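Local coordinates for protein intracellular growth locus, subunit C (Francisella tularensis subsp. tularensis, PDB 2QWU) that is a pathogenicity island protein of the IglC family, probably needed for intracellular growth of the bacterium, its molecular role being unknown, at residues I158-T163 with H176-D181; R35-S40 with A54-E59; I83-S88 with A203-I208; I7-V12 with V192-S197. The protein carries 2 engineered substitutions. All coordinates share one frame; numbering follows the deposited sequence. Where two conformers were deposited one is given.

Interaction 1 (I158-T163 with H176-D181)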
# COMPACT_ATOMS: atom_id res chain seq x y z
N ILE A 158 -0.73 7.96 -12.98
CA ILE A 158 -0.47 6.57 -12.71
C ILE A 158 0.56 6.04 -13.65
O ILE A 158 0.63 6.43 -14.82
CB ILE A 158 -1.77 5.67 -12.79
CG1 ILE A 158 -1.45 4.21 -12.37
CG2 ILE A 158 -2.30 5.62 -14.23
CD1 ILE A 158 -2.72 3.29 -12.20
N SER A 159 1.45 5.21 -13.14
CA SER A 159 2.40 4.58 -14.05
C SER A 159 2.53 3.14 -13.59
O SER A 159 2.42 2.87 -12.39
CB SER A 159 3.75 5.25 -14.01
OG SER A 159 4.33 5.14 -12.72
N ILE A 160 2.71 2.22 -14.54
CA ILE A 160 2.87 0.80 -14.18
C ILE A 160 4.10 0.37 -14.93
O ILE A 160 4.15 0.40 -16.17
CB ILE A 160 1.68 -0.10 -14.56
CG1 ILE A 160 0.39 0.44 -13.93
CG2 ILE A 160 1.95 -1.55 -14.09
CD1 ILE A 160 -0.87 -0.36 -14.23
N GLU A 161 5.12 -0.00 -14.19
CA GLU A 161 6.39 -0.37 -14.82
C GLU A 161 6.84 -1.75 -14.49
O GLU A 161 6.81 -2.15 -13.31
CB GLU A 161 7.45 0.59 -14.35
CG GLU A 161 7.17 2.02 -14.72
CD GLU A 161 8.31 2.95 -14.32
OE1 GLU A 161 9.21 2.50 -13.56
OE2 GLU A 161 8.29 4.12 -14.76
N PRO A 162 7.27 -2.52 -15.50
CA PRO A 162 7.74 -3.87 -15.23
C PRO A 162 9.15 -3.80 -14.65
O PRO A 162 9.89 -2.84 -14.89
CB PRO A 162 7.69 -4.54 -16.61
CG PRO A 162 7.91 -3.40 -17.56
CD PRO A 162 7.06 -2.31 -16.95
N THR A 163 9.50 -4.78 -13.83
CA THR A 163 10.85 -4.86 -13.26
C THR A 163 11.33 -6.31 -13.36
O THR A 163 10.54 -7.22 -13.65
CB THR A 163 10.90 -4.47 -11.75
OG1 THR A 163 10.48 -5.60 -10.96
CG2 THR A 163 10.04 -3.25 -11.47
N HIS A 176 5.66 -5.83 -11.05
CA HIS A 176 5.46 -4.50 -11.65
C HIS A 176 5.24 -3.49 -10.54
O HIS A 176 4.62 -3.79 -9.52
CB HIS A 176 4.20 -4.44 -12.55
CG HIS A 176 4.36 -5.09 -13.92
ND1 HIS A 176 4.55 -6.45 -14.10
CD2 HIS A 176 4.26 -4.55 -15.16
CE1 HIS A 176 4.57 -6.72 -15.40
NE2 HIS A 176 4.39 -5.59 -16.06
N ILE A 177 5.71 -2.26 -10.75
CA ILE A 177 5.52 -1.26 -9.73
C ILE A 177 4.47 -0.26 -10.21
O ILE A 177 4.62 0.33 -11.27
CB ILE A 177 6.87 -0.58 -9.45
CG1 ILE A 177 7.82 -1.67 -8.92
CG2 ILE A 177 6.67 0.60 -8.52
CD1 ILE A 177 9.10 -1.19 -8.22
N ILE A 178 3.39 -0.10 -9.44
CA ILE A 178 2.29 0.80 -9.79
C ILE A 178 2.40 2.01 -8.90
O ILE A 178 2.28 1.91 -7.67
CB ILE A 178 0.89 0.11 -9.55
CG1 ILE A 178 0.81 -1.18 -10.36
CG2 ILE A 178 -0.22 1.05 -9.82
CD1 ILE A 178 -0.52 -1.95 -10.03
N SER A 179 2.66 3.16 -9.52
CA SER A 179 2.82 4.43 -8.76
C SER A 179 1.64 5.29 -9.07
O SER A 179 1.41 5.61 -10.21
CB SER A 179 4.10 5.20 -9.18
OG SER A 179 5.25 4.39 -9.02
N ILE A 180 0.91 5.69 -8.03
CA ILE A 180 -0.31 6.47 -8.23
C ILE A 180 -0.22 7.73 -7.40
O ILE A 180 0.18 7.69 -6.23
CB ILE A 180 -1.56 5.68 -7.75
CG1 ILE A 180 -1.45 4.23 -8.21
CG2 ILE A 180 -2.83 6.37 -8.31
CD1 ILE A 180 -2.54 3.33 -7.61
N ASP A 181 -0.59 8.87 -8.00
CA ASP A 181 -0.52 10.15 -7.28
C ASP A 181 -1.87 10.84 -7.47
O ASP A 181 -2.64 10.48 -8.34
CB ASP A 181 0.57 11.08 -7.88
CG ASP A 181 1.99 10.51 -7.76
OD1 ASP A 181 2.56 10.44 -6.62
OD2 ASP A 181 2.55 10.12 -8.82
O HOH W 1 5.75 2.84 -11.50

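Interaction 2 (R35-S40 with A54-E59). Engineered in segment 35-40: Met36 (natural residue Leu).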
# COMPACT_ATOMS: atom_id res chain seq x y z
N ARG A 35 7.96 -4.28 6.21
CA ARG A 35 7.32 -4.69 4.96
C ARG A 35 5.80 -4.56 5.15
O ARG A 35 5.25 -4.77 6.25
CB ARG A 35 7.71 -6.13 4.54
CG ARG A 35 6.95 -7.33 5.29
CD ARG A 35 7.26 -7.40 6.74
NE ARG A 35 8.68 -7.55 7.05
CZ ARG A 35 9.41 -8.67 6.98
NH1 ARG A 35 8.90 -9.86 6.59
NH2 ARG A 35 10.70 -8.64 7.36
N MSE A 36 5.12 -4.20 4.07
CA MSE A 36 3.67 -4.03 4.07
C MSE A 36 3.09 -4.70 2.86
O MSE A 36 3.64 -4.64 1.79
CB MSE A 36 3.30 -2.53 4.05
CG MSE A 36 3.52 -1.82 5.34
SE MSE A 36 2.94 0.00 5.15
CE MSE A 36 1.31 -0.36 4.90
N PHE A 37 1.99 -5.44 3.05
CA PHE A 37 1.34 -6.02 1.93
C PHE A 37 -0.14 -6.23 2.26
O PHE A 37 -0.55 -6.19 3.43
CB PHE A 37 2.07 -7.32 1.51
CG PHE A 37 2.15 -8.38 2.63
CD1 PHE A 37 1.08 -9.25 2.84
CD2 PHE A 37 3.31 -8.52 3.41
CE1 PHE A 37 1.17 -10.28 3.85
CE2 PHE A 37 3.42 -9.54 4.40
CZ PHE A 37 2.32 -10.43 4.61
N ILE A 38 -0.93 -6.40 1.20
CA ILE A 38 -2.37 -6.54 1.38
C ILE A 38 -2.91 -7.81 0.72
O ILE A 38 -2.44 -8.22 -0.34
CB ILE A 38 -3.10 -5.30 0.83
CG1 ILE A 38 -2.64 -5.01 -0.62
CG2 ILE A 38 -2.83 -4.09 1.75
CD1 ILE A 38 -3.39 -3.83 -1.29
N ASP A 39 -3.94 -8.41 1.32
CA ASP A 39 -4.42 -9.71 0.81
C ASP A 39 -5.37 -9.64 -0.37
O ASP A 39 -5.72 -10.69 -0.96
CB ASP A 39 -4.98 -10.58 1.96
CG ASP A 39 -6.26 -10.04 2.55
OD1 ASP A 39 -6.76 -9.01 2.06
OD2 ASP A 39 -6.80 -10.68 3.53
N SER A 40 -5.75 -8.43 -0.75
CA SER A 40 -6.58 -8.23 -1.93
C SER A 40 -6.39 -6.81 -2.43
O SER A 40 -5.98 -5.94 -1.67
CB SER A 40 -8.05 -8.52 -1.65
OG SER A 40 -8.64 -7.48 -0.92
N ALA A 54 3.88 -13.58 0.26
CA ALA A 54 4.45 -12.50 1.08
C ALA A 54 4.68 -13.00 2.48
O ALA A 54 3.90 -13.84 3.05
CB ALA A 54 3.53 -11.29 1.08
N ILE A 55 5.75 -12.48 3.06
CA ILE A 55 6.19 -12.94 4.38
C ILE A 55 5.96 -11.88 5.46
O ILE A 55 6.50 -10.76 5.38
CB ILE A 55 7.70 -13.28 4.31
CG1 ILE A 55 8.00 -14.27 3.16
CG2 ILE A 55 8.18 -13.76 5.71
CD1 ILE A 55 7.36 -15.66 3.37
N ASP A 56 5.10 -12.19 6.44
CA ASP A 56 4.81 -11.28 7.54
C ASP A 56 6.08 -11.18 8.44
O ASP A 56 6.94 -12.06 8.44
CB ASP A 56 3.58 -11.79 8.35
CG ASP A 56 2.84 -10.66 9.09
OD1 ASP A 56 3.07 -9.47 8.80
OD2 ASP A 56 1.98 -10.96 9.97
N GLY A 57 6.19 -10.09 9.19
CA GLY A 57 7.38 -9.94 10.01
C GLY A 57 7.54 -11.12 10.96
O GLY A 57 6.56 -11.53 11.62
N GLY A 58 8.75 -11.63 11.02
CA GLY A 58 9.11 -12.72 11.92
C GLY A 58 8.69 -14.08 11.45
O GLY A 58 9.04 -15.10 12.09
N GLU A 59 7.94 -14.13 10.35
CA GLU A 59 7.43 -15.40 9.86
C GLU A 59 8.56 -16.31 9.35
O GLU A 59 9.52 -15.87 8.72
CB GLU A 59 6.38 -15.12 8.77
CG GLU A 59 5.58 -16.34 8.32
CD GLU A 59 4.75 -16.05 7.07
OE1 GLU A 59 4.27 -14.90 6.92
OE2 GLU A 59 4.56 -16.98 6.25

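Interaction 3 (I83-S88 with A203-I208)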
# COMPACT_ATOMS: atom_id res chain seq x y z
N ILE A 83 -10.45 18.97 4.90
CA ILE A 83 -11.55 18.20 4.40
C ILE A 83 -11.08 16.80 3.93
O ILE A 83 -11.47 15.79 4.50
CB ILE A 83 -12.29 18.88 3.24
CG1 ILE A 83 -12.84 20.25 3.69
CG2 ILE A 83 -13.49 18.03 2.89
CD1 ILE A 83 -13.66 20.92 2.62
N ASN A 84 -10.28 16.75 2.87
CA ASN A 84 -9.82 15.45 2.40
C ASN A 84 -8.30 15.48 2.31
O ASN A 84 -7.70 16.53 2.03
CB ASN A 84 -10.40 15.13 1.00
CG ASN A 84 -11.93 15.18 0.95
OD1 ASN A 84 -12.63 14.76 1.89
ND2 ASN A 84 -12.45 15.69 -0.13
N PRO A 85 -7.66 14.33 2.54
CA PRO A 85 -6.19 14.26 2.47
C PRO A 85 -5.71 14.16 1.04
O PRO A 85 -6.53 14.00 0.13
CB PRO A 85 -5.87 12.98 3.21
CG PRO A 85 -7.07 12.11 2.86
CD PRO A 85 -8.22 13.08 3.08
N THR A 86 -4.40 14.29 0.82
CA THR A 86 -3.83 14.12 -0.53
C THR A 86 -2.93 12.93 -0.33
O THR A 86 -2.18 12.90 0.63
CB THR A 86 -3.04 15.34 -1.03
OG1 THR A 86 -3.95 16.43 -1.27
CG2 THR A 86 -2.36 15.01 -2.32
N ILE A 87 -3.04 11.96 -1.23
CA ILE A 87 -2.34 10.70 -1.05
C ILE A 87 -1.66 10.20 -2.30
O ILE A 87 -2.20 10.33 -3.41
CB ILE A 87 -3.41 9.61 -0.58
CG1 ILE A 87 -3.94 10.01 0.80
CG2 ILE A 87 -2.83 8.22 -0.53
CD1 ILE A 87 -5.11 9.09 1.24
N SER A 88 -0.48 9.62 -2.12
CA SER A 88 0.20 8.95 -3.23
C SER A 88 0.54 7.57 -2.69
O SER A 88 0.73 7.39 -1.49
CB SER A 88 1.47 9.72 -3.70
OG SER A 88 2.40 9.84 -2.67
N ALA A 203 -4.15 8.39 13.34
CA ALA A 203 -3.80 9.57 12.61
C ALA A 203 -5.06 10.12 11.96
O ALA A 203 -5.68 9.43 11.15
CB ALA A 203 -2.83 9.22 11.57
N LYS A 204 -5.45 11.34 12.31
CA LYS A 204 -6.61 11.98 11.69
C LYS A 204 -6.12 12.50 10.34
O LYS A 204 -5.10 13.22 10.25
CB LYS A 204 -7.11 13.14 12.59
CG LYS A 204 -8.25 13.98 12.03
CD LYS A 204 -9.56 13.21 11.72
CE LYS A 204 -10.74 14.21 11.76
NZ LYS A 204 -10.30 15.60 11.31
N ILE A 205 -6.80 12.11 9.27
CA ILE A 205 -6.37 12.52 7.93
C ILE A 205 -7.37 13.35 7.19
O ILE A 205 -7.02 13.94 6.19
CB ILE A 205 -5.96 11.31 7.03
CG1 ILE A 205 -7.15 10.38 6.74
CG2 ILE A 205 -4.86 10.51 7.77
CD1 ILE A 205 -6.81 9.20 5.85
N GLY A 206 -8.61 13.40 7.68
CA GLY A 206 -9.58 14.19 6.96
C GLY A 206 -10.83 14.43 7.76
O GLY A 206 -10.91 14.09 8.92
N TYR A 207 -11.84 14.98 7.09
CA TYR A 207 -13.10 15.29 7.70
C TYR A 207 -13.87 14.05 8.09
O TYR A 207 -13.92 13.08 7.34
CB TYR A 207 -13.90 16.15 6.69
CG TYR A 207 -15.34 16.36 7.06
CD1 TYR A 207 -15.68 17.12 8.17
CD2 TYR A 207 -16.35 15.78 6.29
CE1 TYR A 207 -17.01 17.32 8.50
CE2 TYR A 207 -17.68 15.95 6.61
CZ TYR A 207 -18.01 16.73 7.71
OH TYR A 207 -19.34 16.94 8.00
N ILE A 208 -14.40 14.04 9.31
CA ILE A 208 -15.26 12.92 9.76
C ILE A 208 -16.66 13.53 10.00
O ILE A 208 -16.84 14.33 10.92
CB ILE A 208 -14.72 12.28 11.07
CG1 ILE A 208 -13.37 11.60 10.76
CG2 ILE A 208 -15.72 11.22 11.61
CD1 ILE A 208 -12.58 11.26 11.98

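Interaction 4 (I7-V12 with V192-S197)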
# COMPACT_ATOMS: atom_id res chain seq x y z
N ILE A 7 7.05 6.00 11.52
CA ILE A 7 6.12 7.07 11.84
C ILE A 7 6.36 7.54 13.27
O ILE A 7 6.24 6.75 14.23
CB ILE A 7 4.70 6.60 11.70
CG1 ILE A 7 4.48 6.11 10.25
CG2 ILE A 7 3.75 7.76 12.03
CD1 ILE A 7 3.14 5.38 10.07
N THR A 8 6.71 8.82 13.43
CA THR A 8 7.01 9.37 14.76
C THR A 8 5.77 9.93 15.47
O THR A 8 4.85 10.42 14.83
CB THR A 8 8.09 10.55 14.67
OG1 THR A 8 7.52 11.66 13.94
CG2 THR A 8 9.35 10.06 13.94
N ARG A 9 5.77 9.87 16.81
CA ARG A 9 4.65 10.41 17.57
C ARG A 9 4.44 11.89 17.23
O ARG A 9 3.30 12.35 17.13
CB ARG A 9 4.91 10.22 19.06
CG ARG A 9 3.83 10.85 19.94
CD ARG A 9 2.43 10.39 19.55
NE ARG A 9 2.30 8.94 19.58
CZ ARG A 9 1.17 8.29 19.30
NH1 ARG A 9 0.07 8.97 18.97
NH2 ARG A 9 1.14 6.96 19.36
N GLN A 10 5.53 12.64 17.06
CA GLN A 10 5.45 14.05 16.67
C GLN A 10 4.65 14.24 15.36
O GLN A 10 3.80 15.12 15.28
CB GLN A 10 6.86 14.63 16.49
CG GLN A 10 6.90 15.99 15.75
CD GLN A 10 6.37 17.15 16.59
OE1 GLN A 10 6.43 17.13 17.84
NE2 GLN A 10 5.87 18.19 15.92
N GLN A 11 4.92 13.44 14.32
CA GLN A 11 4.15 13.56 13.09
C GLN A 11 2.65 13.35 13.34
O GLN A 11 1.81 14.06 12.79
CB GLN A 11 4.57 12.49 12.07
CG GLN A 11 5.79 12.85 11.25
CD GLN A 11 6.28 11.67 10.47
OE1 GLN A 11 6.16 11.62 9.22
NE2 GLN A 11 6.85 10.71 11.18
N VAL A 12 2.32 12.33 14.13
CA VAL A 12 0.93 12.01 14.40
C VAL A 12 0.25 13.09 15.24
O VAL A 12 -0.89 13.46 15.00
CB VAL A 12 0.81 10.63 15.15
CG1 VAL A 12 -0.70 10.25 15.37
CG2 VAL A 12 1.50 9.57 14.36
N VAL A 192 -2.25 3.75 13.46
CA VAL A 192 -0.80 3.77 13.25
C VAL A 192 -0.10 3.28 14.50
O VAL A 192 -0.73 3.09 15.54
CB VAL A 192 -0.27 5.20 12.90
CG1 VAL A 192 -0.94 5.67 11.62
CG2 VAL A 192 -0.49 6.16 14.08
N CYS A 193 1.19 3.03 14.39
CA CYS A 193 1.98 2.66 15.58
C CYS A 193 3.34 3.23 15.32
O CYS A 193 3.88 3.10 14.20
CB CYS A 193 2.10 1.15 15.74
SG CYS A 193 2.85 0.74 17.38
N CYS A 194 3.89 3.84 16.38
CA CYS A 194 5.16 4.54 16.28
C CYS A 194 6.36 3.73 16.73
O CYS A 194 6.45 2.56 16.32
CB CYS A 194 5.03 5.89 17.00
SG CYS A 194 3.63 6.87 16.29
N ALA A 195 7.25 4.30 17.56
CA ALA A 195 8.51 3.63 17.91
C ALA A 195 8.41 2.23 18.51
O ALA A 195 9.04 1.28 18.02
CB ALA A 195 9.34 4.57 18.88
N ALA A 196 7.67 2.16 19.59
CA ALA A 196 7.51 0.92 20.31
C ALA A 196 6.14 0.32 20.00
O ALA A 196 5.26 1.02 19.46
CB ALA A 196 7.69 1.22 21.80
N SER A 197 5.96 -0.97 20.29
CA SER A 197 4.70 -1.66 20.03
C SER A 197 3.55 -1.12 20.87
O SER A 197 2.40 -1.31 20.52
CB SER A 197 4.82 -3.18 20.27
OG SER A 197 4.98 -3.44 21.66
O HOH W 2 6.31 3.54 12.70

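Interaction 1 (I158-T163 with H176-D181)
His176 packs one face of its ring against Pro162 at one end of an antiparallel beta hairpin, in a CH-pi contact: Pro162 CA stands 3.8 Å from the centroid of the His176 ring, over the face but offset toward the rim. The ring's ND1 is hydrogen-bonded to the carbonyl oxygen of Arg174. Ile177 follows on the other face of the sheet. Its backbone exchanges two hydrogen bonds with Glu161, Ile177 N to Glu161 O being 2.8 Å, while its side chain crosses that of Thr163 at about a right angle, Ile177 CG1 3.7 Å from Thr163 CG2. Ile178 returns to the histidine's face, lying alongside Ile160 and pointing the same way, with CG1 3.9 Å from Ile160 CG2. At Ser179 the pairing is with Ser159, again through two backbone bonds. One water ties the Ser159 and Ser179 hydroxyls together and donates to Ile177 O, 2.8 Å away. Ile180 closes the apolar row beside Ile158, their CG1 atoms 4.2 Å apart. Strand 157-162 thus pairs with one edge of strand 173-184, whose other neighbour here is strand 86-96, and helix 97-114 covers Ile160 and Pro162 through Arg100 and Ile103.

Interaction 2 (R35-S40 with A54-E59)
Phe37 and Arg35 reach from the start of strand 37-43 to a loop that contains a type II beta turn, Asp56 to Glu59. Both side chains leave the backbone in the same uncommon way, CG lying between the backbone N and the carbonyl carbon (chi1 58° for Phe37, 80° for Arg35), which carries them to the loop side by side. The phenyl ring takes Ala54 squarely on one face: Ala54 CB sits 3.4 Å from the centroid of the Phe37 ring, almost on its normal. At the ring's edge runs the backbone of Ile55 and Asp56, with Phe37 CE2 3.5 Å from Ile55 O. In Arg35, bends at chi2 and chi3 (-58°) bring the guanidinium alongside Gly57, one face over Gly57 CA. Its NH2 is held by the carbonyl of Asn33. Within the loop, Asp56 N is bonded to Glu59 OE1 and Glu59 N to Asp56 O, while Asp56 OD1 is bonded to Asn126 ND2, which also bonds Arg35 O. Across the contact the sole hydrogen bond runs from Arg35 NH1 to Ile55 O, 2.8 Å; the oxygen lies in the guanidinium plane, but NH1 stands well above the plane of the carbonyl.

Interaction 3 (I83-S88 with A203-I208)
Ile83 and Tyr207 share the one hydrogen bond that joins these two segments, a backbone link from Tyr207 N to Ile83 O. It is short, 2.7 Å between those two atoms, and nearly straight at the hydrogen (172°), though the donor comes in tilted from the plane of the Ile83 carbonyl. The pairing does not continue as a sheet: both partners lie in loop, just before strand 86-96 on one side and just after strand 200-204 on the other.

The same carbonyl is approached by carbon as well. Tyr207 CB lies 3.3 Å from Ile83 O, and Gly206 CA is 3.5 Å from it. Tyr207 CG is anti to the backbone N (chi1 170°), and the phenol ring accordingly runs off from the contact while CB stays against Ile83. A second carbonyl, that of Ile205, faces the proline ring, with Pro85 CB 3.3 Å from Ile205 O.

Apolar packing is modest. Pro85 and Ile205 meet at an oblique angle, CB to CB at 4.2 Å, and Ile83 CG2 touches Tyr207 CB at 4.3 Å. Beyond the two segments Ile205 packs on Ile78 and Leu190, and Thr185 lies against both Ile205 and Pro85, so the buried half of the contact joins the two sheets.

Chemically, the join depends on main-chain polarity more than on side-chain fit: one strong amide-to-carbonyl bond, with the buried Pro85 and Ile205 packed beside it and Ile83 and Tyr207 at the exposed end.

Interaction 4 (I7-V12 with V192-S197)
Water 2 bridges the two segments by accepting from Ile7 N, 2.8 Å away, and donating to Cys193 O at 2.9 Å; no direct hydrogen bond crosses between them. Beside this bridge Cys194 fits against the start of helix 9-14. Its SG lies anti to the carbonyl carbon (chi1 -56°), which turns the sulfur toward the first turn of the helix. There Cys194 SG lies 3.3 Å from Ile7 O, and it meets Arg9 N at 3.7 Å, the Val12 methyl CG2 at 3.9 Å and one face of the Arg9 guanidinium. The arginine reaches the sulfur because its chain bends at chi2 and chi3; NH2 also makes a weak bond to Lys200 O. Farther along, Val12 and Val192 meet tip to tip, CG2 to CG2 at 4.0 Å. Ile7 packs loosely on Val192 and also touches Ile18 and Val20 of strand 18-21. The helix start is capped in its own right: Thr8 is the N-cap residue, and its OG1 accepts from Gln11 N at 3.2 Å. The chemistry implies that sulfur, methyl and guanidinium packing, with a C-H approach of Cys194 CA to Ile7 O (3.2 Å), joins the N-terminal helix to the end of strand 189-193, while the hydrogen-bonded link across the contact is the water bridge.

Interactions 1, 2 and 3 all reach the large antiparallel sheet, whereas interaction 4 belongs with the small two-stranded sheet of 189-193 and 200-204. Interaction 3 connects the two, since its 203-208 segment continues strand 200-204. It touches interaction 1 where Asp181 and Ser88 meet on neighbouring strands, and interaction 4 where Ala203 packs on Val192 and Val12, with centres about 23 and 17 Å away. Interaction 2 touches none of the others. Along the chain, interaction 2 closes first, interaction 1 falls within the span of interaction 3, and interactions 3 and 4 alternate. Residues near both termini are thereby tied into one compact body.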